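Local coordinates for probable membrane transporter protein MamO (Magnetospirillum magneticum, PDB 5HMA), which promotes magnetite formation in magnetosomes through an inactive, metal-binding protease-like domain, the part present here, and is required for activation of the MamE protease, at residues Q99-F104 against G150-A155. Sequence-based numbering, arbitrary orientation.
Sequences QQVFAF and GPLVNA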
ATOM      1  N   GLN A  99       4.046  19.358   1.151  1.00 47.99           N
ATOM      2  CA  GLN A  99       2.906  19.085   0.308  1.00 48.89           C
ATOM      3  C   GLN A  99       1.909  18.221   1.060  1.00 56.24           C
ATOM      4  O   GLN A  99       2.279  17.284   1.764  1.00 47.78           O
ATOM      5  CB  GLN A  99       3.356  18.406  -0.990  1.00 56.78           C
ATOM      6  CG  GLN A  99       2.224  17.882  -1.855  1.00 65.34           C
ATOM      7  CD  GLN A  99       2.670  17.597  -3.274  1.00 65.87           C
ATOM      8  OE1 GLN A  99       3.862  17.658  -3.588  1.00 59.75           O
ATOM      9  NE2 GLN A  99       1.715  17.284  -4.141  1.00 58.46           N
ATOM     10  N   GLN A 100       0.634  18.548   0.927  1.00 47.76           N
ATOM     11  CA  GLN A 100      -0.400  17.748   1.565  1.00 46.79           C
ATOM     12  C   GLN A 100      -0.542  16.409   0.872  1.00 46.84           C
ATOM     13  O   GLN A 100      -0.612  16.346  -0.361  1.00 51.83           O
ATOM     14  CB  GLN A 100      -1.726  18.497   1.539  1.00 52.04           C
ATOM     15  CG  GLN A 100      -2.786  17.929   2.438  1.00 64.42           C
ATOM     16  CD  GLN A 100      -4.057  18.749   2.378  1.00 80.10           C
ATOM     17  OE1 GLN A 100      -4.974  18.550   3.171  1.00104.98           O
ATOM     18  NE2 GLN A 100      -4.120  19.673   1.428  1.00 72.53           N
ATOM     19  N   VAL A 101      -0.585  15.337   1.658  1.00 43.64           N
ATOM     20  CA  VAL A 101      -0.814  13.998   1.111  1.00 40.84           C
ATOM     21  C   VAL A 101      -1.885  13.279   1.915  1.00 49.93           C
ATOM     22  O   VAL A 101      -2.296  13.737   2.980  1.00 47.73           O
ATOM     23  CB  VAL A 101       0.484  13.170   1.075  1.00 43.78           C
ATOM     24  CG1 VAL A 101       1.423  13.733   0.015  1.00 43.39           C
ATOM     25  CG2 VAL A 101       1.167  13.192   2.445  1.00 45.20           C
ATOM     26  N   PHE A 102      -2.346  12.150   1.395  1.00 42.94           N
ATOM     27  CA  PHE A 102      -3.442  11.416   2.012  1.00 44.23           C
ATOM     28  C   PHE A 102      -3.080   9.950   2.025  1.00 45.82           C
ATOM     29  O   PHE A 102      -2.711   9.384   0.992  1.00 43.84           O
ATOM     30  CB  PHE A 102      -4.759  11.648   1.258  1.00 39.89           C
ATOM     31  CG  PHE A 102      -5.112  13.100   1.108  1.00 48.21           C
ATOM     32  CD1 PHE A 102      -4.483  13.885   0.141  1.00 48.08           C
ATOM     33  CD2 PHE A 102      -6.059  13.690   1.940  1.00 46.15           C
ATOM     34  CE1 PHE A 102      -4.789  15.238   0.012  1.00 54.94           C
ATOM     35  CE2 PHE A 102      -6.384  15.037   1.802  1.00 50.47           C
ATOM     36  CZ  PHE A 102      -5.740  15.814   0.845  1.00 50.09           C
ATOM     37  N   ALA A 103      -3.159   9.339   3.200  1.00 45.87           N
ATOM     38  CA  ALA A 103      -2.793   7.937   3.343  1.00 44.95           C
ATOM     39  C   ALA A 103      -4.053   7.114   3.546  1.00 49.10           C
ATOM     40  O   ALA A 103      -4.815   7.350   4.481  1.00 52.99           O
ATOM     41  CB  ALA A 103      -1.828   7.762   4.501  1.00 43.99           C
ATOM     42  N   PHE A 104      -4.284   6.170   2.642  1.00 44.34           N
ATOM     43  CA  PHE A 104      -5.503   5.357   2.668  1.00 38.94           C
ATOM     44  C   PHE A 104      -5.175   3.930   3.110  1.00 44.48           C
ATOM     45  O   PHE A 104      -4.093   3.418   2.811  1.00 51.29           O
ATOM     46  CB  PHE A 104      -6.167   5.311   1.279  1.00 37.58           C
ATOM     47  CG  PHE A 104      -6.887   6.577   0.884  1.00 47.14           C
ATOM     48  CD1 PHE A 104      -6.181   7.666   0.383  1.00 41.12           C
ATOM     49  CD2 PHE A 104      -8.270   6.660   0.969  1.00 40.77           C
ATOM     50  CE1 PHE A 104      -6.850   8.829  -0.009  1.00 51.41           C
ATOM     51  CE2 PHE A 104      -8.943   7.815   0.575  1.00 49.54           C
ATOM     52  CZ  PHE A 104      -8.232   8.903   0.090  1.00 45.08           C
ATOM     53  N   GLY A 150      -0.729   0.302   2.253  1.00 42.21           N
ATOM     54  CA  GLY A 150      -1.674   1.113   1.498  1.00 42.86           C
ATOM     55  C   GLY A 150      -1.043   2.306   0.776  1.00 45.79           C
ATOM     56  O   GLY A 150       0.134   2.637   0.986  1.00 47.69           O
ATOM     57  N   PRO A 151      -1.823   2.966  -0.087  1.00 42.49           N
ATOM     58  CA  PRO A 151      -1.276   4.059  -0.896  1.00 42.90           C
ATOM     59  C   PRO A 151      -1.224   5.424  -0.198  1.00 49.18           C
ATOM     60  O   PRO A 151      -2.113   5.766   0.592  1.00 45.04           O
ATOM     61  CB  PRO A 151      -2.246   4.114  -2.087  1.00 39.45           C
ATOM     62  CG  PRO A 151      -3.559   3.731  -1.479  1.00 42.67           C
ATOM     63  CD  PRO A 151      -3.196   2.612  -0.501  1.00 39.44           C
ATOM     64  N   LEU A 152      -0.168   6.181  -0.494  1.00 43.93           N
ATOM     65  CA  LEU A 152      -0.144   7.622  -0.283  1.00 45.33           C
ATOM     66  C   LEU A 152      -0.563   8.299  -1.591  1.00 46.17           C
ATOM     67  O   LEU A 152      -0.100   7.902  -2.668  1.00 44.60           O
ATOM     68  CB  LEU A 152       1.251   8.088   0.131  1.00 39.53           C
ATOM     69  CG  LEU A 152       1.284   9.492   0.747  1.00 49.23           C
ATOM     70  CD1 LEU A 152       0.618   9.461   2.131  1.00 46.91           C
ATOM     71  CD2 LEU A 152       2.711  10.010   0.843  1.00 39.65           C
ATOM     72  N   VAL A 153      -1.436   9.301  -1.522  1.00 42.60           N
ATOM     73  CA  VAL A 153      -1.834  10.005  -2.741  1.00 41.87           C
ATOM     74  C   VAL A 153      -1.723  11.485  -2.530  1.00 50.55           C
ATOM     75  O   VAL A 153      -1.741  11.959  -1.391  1.00 49.36           O
ATOM     76  CB  VAL A 153      -3.271   9.658  -3.206  1.00 44.08           C
ATOM     77  CG1 VAL A 153      -3.448   8.139  -3.384  1.00 42.96           C
ATOM     78  CG2 VAL A 153      -4.303  10.238  -2.249  1.00 51.03           C
ATOM     79  N   ASN A 154      -1.618  12.220  -3.635  1.00 43.77           N
ATOM     80  CA  ASN A 154      -1.644  13.668  -3.551  1.00 45.29           C
ATOM     81  C   ASN A 154      -3.105  14.106  -3.607  1.00 51.39           C
ATOM     82  O   ASN A 154      -4.020  13.267  -3.617  1.00 45.24           O
ATOM     83  CB  ASN A 154      -0.780  14.323  -4.649  1.00 48.11           C
ATOM     84  CG  ASN A 154      -1.256  14.027  -6.081  1.00 50.49           C
ATOM     85  OD1 ASN A 154      -2.371  13.565  -6.310  1.00 48.98           O
ATOM     86  ND2 ASN A 154      -0.390  14.329  -7.059  1.00 48.75           N
ATOM     87  N   ALA A 155      -3.327  15.409  -3.646  1.00 47.12           N
ATOM     88  CA  ALA A 155      -4.676  15.932  -3.597  1.00 49.30           C
ATOM     89  C   ALA A 155      -5.457  15.629  -4.881  1.00 56.27           C
ATOM     90  O   ALA A 155      -6.683  15.735  -4.917  1.00 53.70           O
ATOM     91  CB  ALA A 155      -4.633  17.434  -3.333  1.00 49.96           C
TER
HETATM   92  O   HOH W   1       2.285  15.584  -6.426  1.00 52.58           O
HETATM   93  O   HOH W   2      -1.047  17.363  -2.920  1.00 53.27           O
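F102 and F104 both swing CG opposite their carbonyl carbon, beside the backbone N (chi1 -55° and -75°); their places in the strand already put them on the V153 face, and for F104 this turn brings the CE1 edge to V153. L152 holds CG opposite its backbone N (chi1 -164°), its branched end against V101 and A103 on the other face. V153 CG2 bridges F102 CB, directly across at 3.8 Å, and the diagonal F104 ring edge, 3.7 Å away at CE1; a beta-branched valine is well adapted to this extended backbone. The flat F102 ring suits packing against backbone: its edge meets V153 O in plane, and CE1 lies 3.7 Å from A155 CA. Opposite, leucine's fork is long enough to cover two neighbours: L152 CG packs 3.8 Å from V101 CB, and CD1 reaches A103 CB, a methyl small enough to leave that side to L152.

Two backbone hydrogen bonds close the F102-V153 pair, F102 N to V153 O (2.9 Å) and V153 N to F102 O (2.8 Å). F104 N adds a nearly straight third to P151 O (3.0 Å); proline, lacking an N-H, can still accept here. Beyond, one water accepts from Q99 NE2 and N154 ND2; another accepts from Q99 NE2 and A155 N and donates to Q100 O. N154 OD1 accepts from Q156 N, an Asx turn, and from D158 N.

This antiparallel pair belongs to the second beta barrel of the trypsin-like fold, away from the nickel-binding histidines. Strand 112-121 flanks 100-106 and strand 159-167 flanks 151-153, while V9 of strand 9-13, in the other sheet, touches F104 and P151, joining the two sheets.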